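Local atomic coordinates of glucose-6-phosphate isomerase (Plasmodium falciparum, PDB entry 3QKI), a protein that probably interconverts alpha-D-glucose 6-phosphate and beta-D-fructose 6-phosphate, the second step of glycolysis. Residues Ile356-His369 with Leu532-Leu544. Residues are numbered along the deposited sequence; the frame is centred on the assembly and turned at random.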
loop_
_atom_site.group_PDB
_atom_site.type_symbol
_atom_site.label_atom_id
_atom_site.label_comp_id
_atom_site.label_asym_id
_atom_site.label_seq_id
_atom_site.Cartn_x
_atom_site.Cartn_y
_atom_site.Cartn_z
ATOM N N ILE A 356 2.616 -27.297 -0.806
ATOM C CA ILE A 356 2.337 -26.010 -0.148
ATOM C C ILE A 356 1.801 -24.900 -1.095
ATOM O O ILE A 356 0.692 -24.419 -0.852
ATOM C CB ILE A 356 3.496 -25.586 0.798
ATOM C CG1 ILE A 356 3.537 -26.508 2.014
ATOM C CG2 ILE A 356 3.370 -24.111 1.242
ATOM C CD1 ILE A 356 4.846 -26.519 2.770
ATOM N N PRO A 357 2.479 -24.539 -2.207
ATOM C CA PRO A 357 1.896 -23.510 -3.108
ATOM C C PRO A 357 0.567 -23.943 -3.736
ATOM O O PRO A 357 -0.303 -23.107 -3.976
ATOM C CB PRO A 357 2.959 -23.340 -4.195
ATOM C CG PRO A 357 4.200 -23.977 -3.668
ATOM C CD PRO A 357 3.810 -24.990 -2.683
ATOM N N VAL A 358 0.410 -25.257 -4.029
ATOM C CA VAL A 358 -0.830 -25.759 -4.608
ATOM C C VAL A 358 -1.987 -25.615 -3.603
ATOM O O VAL A 358 -3.056 -25.105 -3.975
ATOM C CB VAL A 358 -0.684 -27.203 -5.166
ATOM C CG1 VAL A 358 -2.060 -27.826 -5.447
ATOM C CG2 VAL A 358 0.176 -27.200 -6.435
ATOM N N LEU A 359 -1.763 -26.036 -2.344
ATOM C CA LEU A 359 -2.778 -25.936 -1.283
ATOM C C LEU A 359 -3.146 -24.473 -1.005
ATOM O O LEU A 359 -4.307 -24.176 -0.744
ATOM C CB LEU A 359 -2.286 -26.621 -0.002
ATOM C CG LEU A 359 -2.149 -28.166 -0.080
ATOM C CD1 LEU A 359 -1.460 -28.708 1.170
ATOM C CD2 LEU A 359 -3.505 -28.817 -0.289
ATOM N N LEU A 360 -2.168 -23.562 -1.117
ATOM C CA LEU A 360 -2.397 -22.122 -0.932
ATOM C C LEU A 360 -3.244 -21.575 -2.088
ATOM O O LEU A 360 -4.201 -20.849 -1.867
ATOM C CB LEU A 360 -1.051 -21.390 -0.803
ATOM C CG LEU A 360 -1.099 -19.929 -0.335
ATOM C CD1 LEU A 360 -1.805 -19.802 1.031
ATOM C CD2 LEU A 360 0.301 -19.363 -0.184
ATOM N N ALA A 361 -2.943 -21.986 -3.325
ATOM C CA ALA A 361 -3.725 -21.607 -4.521
ATOM C C ALA A 361 -5.145 -22.183 -4.445
ATOM O O ALA A 361 -6.102 -21.474 -4.748
ATOM C CB ALA A 361 -3.011 -22.118 -5.801
ATOM N N LEU A 362 -5.293 -23.455 -4.006
ATOM C CA LEU A 362 -6.621 -24.090 -3.863
ATOM C C LEU A 362 -7.485 -23.365 -2.843
ATOM O O LEU A 362 -8.672 -23.184 -3.070
ATOM C CB LEU A 362 -6.506 -25.578 -3.502
ATOM C CG LEU A 362 -6.032 -26.532 -4.623
ATOM C CD1 LEU A 362 -5.669 -27.889 -4.040
ATOM C CD2 LEU A 362 -7.086 -26.708 -5.660
ATOM N N THR A 363 -6.862 -22.919 -1.728
ATOM C CA THR A 363 -7.524 -22.174 -0.654
ATOM C C THR A 363 -8.037 -20.842 -1.203
ATOM O O THR A 363 -9.190 -20.490 -0.971
ATOM C CB THR A 363 -6.552 -21.994 0.511
ATOM O OG1 THR A 363 -6.197 -23.284 1.023
ATOM C CG2 THR A 363 -7.111 -21.146 1.615
ATOM N N SER A 364 -7.176 -20.110 -1.925
ATOM C CA SER A 364 -7.500 -18.821 -2.534
ATOM C C SER A 364 -8.677 -18.971 -3.523
ATOM O O SER A 364 -9.613 -18.171 -3.492
ATOM C CB SER A 364 -6.268 -18.282 -3.241
ATOM O OG SER A 364 -6.493 -17.027 -3.867
ATOM N N PHE A 365 -8.616 -19.992 -4.391
ATOM C CA PHE A 365 -9.630 -20.335 -5.388
ATOM C C PHE A 365 -10.961 -20.643 -4.699
ATOM O O PHE A 365 -12.000 -20.149 -5.123
ATOM C CB PHE A 365 -9.136 -21.546 -6.219
ATOM C CG PHE A 365 -10.153 -22.122 -7.176
ATOM C CD1 PHE A 365 -10.447 -21.483 -8.376
ATOM C CD2 PHE A 365 -10.815 -23.312 -6.877
ATOM C CE1 PHE A 365 -11.386 -22.026 -9.265
ATOM C CE2 PHE A 365 -11.774 -23.836 -7.747
ATOM C CZ PHE A 365 -12.055 -23.191 -8.936
ATOM N N TYR A 366 -10.917 -21.469 -3.625
ATOM C CA TYR A 366 -12.074 -21.864 -2.830
ATOM C C TYR A 366 -12.775 -20.630 -2.207
ATOM O O TYR A 366 -13.975 -20.446 -2.403
ATOM C CB TYR A 366 -11.593 -22.832 -1.740
ATOM C CG TYR A 366 -12.658 -23.318 -0.788
ATOM C CD1 TYR A 366 -13.564 -24.309 -1.168
ATOM C CD2 TYR A 366 -12.698 -22.870 0.530
ATOM C CE1 TYR A 366 -14.524 -24.790 -0.283
ATOM C CE2 TYR A 366 -13.658 -23.345 1.429
ATOM C CZ TYR A 366 -14.561 -24.314 1.018
ATOM O OH TYR A 366 -15.497 -24.788 1.902
ATOM N N ASN A 367 -12.008 -19.771 -1.508
ATOM C CA ASN A 367 -12.542 -18.541 -0.895
ATOM C C ASN A 367 -13.163 -17.614 -1.902
ATOM O O ASN A 367 -14.247 -17.071 -1.653
ATOM C CB ASN A 367 -11.459 -17.810 -0.109
ATOM C CG ASN A 367 -11.122 -18.502 1.178
ATOM O OD1 ASN A 367 -11.921 -19.261 1.708
ATOM N ND2 ASN A 367 -9.921 -18.270 1.697
ATOM N N SER A 368 -12.507 -17.440 -3.044
ATOM C CA SER A 368 -13.023 -16.543 -4.082
ATOM C C SER A 368 -14.253 -17.131 -4.795
ATOM O O SER A 368 -15.259 -16.437 -4.952
ATOM C CB SER A 368 -11.926 -16.215 -5.093
ATOM O OG SER A 368 -12.442 -15.504 -6.216
ATOM N N HIS A 369 -14.164 -18.400 -5.255
ATOM C CA HIS A 369 -15.267 -18.999 -5.996
ATOM C C HIS A 369 -16.493 -19.396 -5.202
ATOM O O HIS A 369 -17.604 -19.138 -5.649
ATOM C CB HIS A 369 -14.788 -20.149 -6.902
ATOM C CG HIS A 369 -14.209 -19.653 -8.189
ATOM N ND1 HIS A 369 -14.775 -19.989 -9.407
ATOM C CD2 HIS A 369 -13.168 -18.812 -8.407
ATOM C CE1 HIS A 369 -14.068 -19.348 -10.321
ATOM N NE2 HIS A 369 -13.094 -18.625 -9.768
ATOM N N LEU A 532 7.366 -19.316 -3.248
ATOM C CA LEU A 532 6.091 -19.778 -2.727
ATOM C C LEU A 532 4.941 -19.010 -3.407
ATOM O O LEU A 532 3.993 -19.635 -3.868
ATOM C CB LEU A 532 6.048 -19.610 -1.184
ATOM C CG LEU A 532 4.702 -19.868 -0.489
ATOM C CD1 LEU A 532 4.216 -21.264 -0.756
ATOM C CD2 LEU A 532 4.791 -19.597 1.016
ATOM N N TYR A 533 5.042 -17.674 -3.492
ATOM C CA TYR A 533 4.019 -16.838 -4.116
ATOM C C TYR A 533 4.037 -16.923 -5.644
ATOM O O TYR A 533 2.958 -16.990 -6.253
ATOM C CB TYR A 533 4.063 -15.382 -3.589
ATOM C CG TYR A 533 3.319 -15.257 -2.281
ATOM C CD1 TYR A 533 3.903 -15.662 -1.079
ATOM C CD2 TYR A 533 1.986 -14.845 -2.252
ATOM C CE1 TYR A 533 3.188 -15.640 0.122
ATOM C CE2 TYR A 533 1.263 -14.817 -1.053
ATOM C CZ TYR A 533 1.873 -15.199 0.132
ATOM O OH TYR A 533 1.171 -15.166 1.320
ATOM N N GLU A 534 5.237 -16.991 -6.263
ATOM C CA GLU A 534 5.313 -17.151 -7.735
ATOM C C GLU A 534 4.659 -18.504 -8.114
ATOM O O GLU A 534 3.840 -18.558 -9.031
ATOM C CB GLU A 534 6.772 -17.123 -8.242
ATOM C CG GLU A 534 7.457 -15.760 -8.189
ATOM C CD GLU A 534 8.854 -15.735 -8.793
ATOM O OE1 GLU A 534 9.416 -16.824 -9.059
ATOM O OE2 GLU A 534 9.374 -14.624 -9.043
ATOM N N SER A 535 4.952 -19.559 -7.338
ATOM C CA SER A 535 4.371 -20.892 -7.546
ATOM C C SER A 535 2.856 -20.863 -7.319
ATOM O O SER A 535 2.117 -21.390 -8.144
ATOM C CB SER A 535 5.027 -21.918 -6.634
ATOM O OG SER A 535 6.425 -21.976 -6.838
ATOM N N ARG A 536 2.390 -20.219 -6.225
ATOM C CA ARG A 536 0.969 -20.101 -5.909
ATOM C C ARG A 536 0.207 -19.446 -7.044
ATOM O O ARG A 536 -0.849 -19.947 -7.415
ATOM C CB ARG A 536 0.767 -19.329 -4.573
ATOM C CG ARG A 536 -0.686 -19.096 -4.154
ATOM C CD ARG A 536 -1.122 -17.696 -4.544
ATOM N NE ARG A 536 -2.413 -17.291 -3.973
ATOM C CZ ARG A 536 -2.561 -16.754 -2.764
ATOM N NH1 ARG A 536 -1.515 -16.598 -1.964
ATOM N NH2 ARG A 536 -3.760 -16.382 -2.342
ATOM N N ILE A 537 0.743 -18.328 -7.605
ATOM C CA ILE A 537 0.103 -17.612 -8.716
ATOM C C ILE A 537 0.025 -18.448 -9.997
ATOM O O ILE A 537 -1.027 -18.480 -10.645
ATOM C CB ILE A 537 0.686 -16.187 -8.888
ATOM C CG1 ILE A 537 0.172 -15.264 -7.740
ATOM C CG2 ILE A 537 0.408 -15.586 -10.250
ATOM C CD1 ILE A 537 -1.431 -15.296 -7.448
ATOM N N VAL A 538 1.104 -19.169 -10.319
ATOM C CA VAL A 538 1.147 -20.054 -11.475
ATOM C C VAL A 538 0.081 -21.179 -11.301
ATOM O O VAL A 538 -0.696 -21.416 -12.221
ATOM C CB VAL A 538 2.577 -20.608 -11.721
ATOM C CG1 VAL A 538 2.562 -21.818 -12.649
ATOM C CG2 VAL A 538 3.499 -19.517 -12.254
ATOM N N ALA A 539 0.008 -21.801 -10.110
ATOM C CA ALA A 539 -0.966 -22.861 -9.821
ATOM C C ALA A 539 -2.378 -22.308 -9.917
ATOM O O ALA A 539 -3.242 -22.953 -10.507
ATOM C CB ALA A 539 -0.731 -23.449 -8.434
ATOM N N GLU A 540 -2.604 -21.097 -9.381
ATOM C CA GLU A 540 -3.911 -20.491 -9.377
ATOM C C GLU A 540 -4.442 -20.132 -10.773
ATOM O O GLU A 540 -5.644 -20.279 -11.021
ATOM C CB GLU A 540 -3.984 -19.323 -8.383
ATOM C CG GLU A 540 -5.398 -19.072 -7.908
ATOM C CD GLU A 540 -5.544 -18.142 -6.726
ATOM O OE1 GLU A 540 -4.514 -17.713 -6.153
ATOM O OE2 GLU A 540 -6.706 -17.859 -6.356
ATOM N N GLY A 541 -3.556 -19.692 -11.676
ATOM C CA GLY A 541 -3.939 -19.363 -13.051
ATOM C C GLY A 541 -4.464 -20.594 -13.768
ATOM O O GLY A 541 -5.478 -20.513 -14.463
ATOM N N PHE A 542 -3.836 -21.758 -13.523
ATOM C CA PHE A 542 -4.271 -23.041 -14.084
ATOM C C PHE A 542 -5.589 -23.516 -13.482
ATOM O O PHE A 542 -6.447 -24.000 -14.222
ATOM C CB PHE A 542 -3.185 -24.124 -14.004
ATOM C CG PHE A 542 -1.985 -23.858 -14.909
ATOM C CD1 PHE A 542 -2.160 -23.506 -16.244
ATOM C CD2 PHE A 542 -0.681 -24.000 -14.427
ATOM C CE1 PHE A 542 -1.057 -23.296 -17.082
ATOM C CE2 PHE A 542 0.422 -23.749 -15.256
ATOM C CZ PHE A 542 0.225 -23.393 -16.576
ATOM N N LEU A 543 -5.790 -23.296 -12.169
ATOM C CA LEU A 543 -7.069 -23.605 -11.504
ATOM C C LEU A 543 -8.179 -22.730 -12.115
ATOM O O LEU A 543 -9.286 -23.220 -12.349
ATOM C CB LEU A 543 -7.002 -23.353 -9.981
ATOM C CG LEU A 543 -6.044 -24.211 -9.149
ATOM C CD1 LEU A 543 -6.090 -23.773 -7.689
ATOM C CD2 LEU A 543 -6.350 -25.700 -9.283
ATOM N N LEU A 544 -7.870 -21.441 -12.382
ATOM C CA LEU A 544 -8.827 -20.486 -12.972
ATOM C C LEU A 544 -9.005 -20.683 -14.461
ATOM O O LEU A 544 -9.893 -20.066 -15.058
ATOM C CB LEU A 544 -8.363 -19.049 -12.712
ATOM C CG LEU A 544 -8.470 -18.574 -11.259
ATOM C CD1 LEU A 544 -7.739 -17.273 -11.078
ATOM C CD2 LEU A 544 -9.929 -18.460 -10.810
#
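Ala361 and Leu543 mesh where segments 356-369 and 532-544, parts of two buried helices of a sugar isomerase (SIS) fold, cross at -53° with their local axes 8.0 Å apart. The first leads into strand 375-380 and the second follows strand 513-518, both strands of the six-stranded mixed sheet. The packing is knobs-into-holes at its middle: the methyl of Ala361 sits among Arg536, Ala539, Glu540 and Leu543, its CB 3.7 Å from Ala539 CB. With only methyl groups at Ala361 and Ala539, the helices can come this close. At the start of helix 356-371, Pro357 presses its ring on Ser535, with CB to CB at a tight 3.5 Å, and CD1 of Leu532 reaches CG2 of Ile356. At the other end, CD1 of Leu543 meets CD2 of Leu362, the two side chains crossing at about a right angle, while Leu543 CB lies over one face of the Phe365 ring.

The polar contacts form a buried network on one flank. Arg536 bends at chi2 (-99°), laying a face of its guanidinium against CG of Leu360. In the plane of that group, NE makes a salt bridge to Glu540 OE1 at 3.1 Å, and NH2 gives a nearly straight hydrogen bond (167°) to Ser364 OG. NH2 also pairs with Glu444, which accepts from the Tyr533 hydroxyl too, and Gln417 adds a further bond to Ser364 OG. The Ser364 hydroxyl, turned away from its own backbone nitrogen, donates to the syn side of Glu540 OE2, the OG to OE2 distance being 2.6 Å.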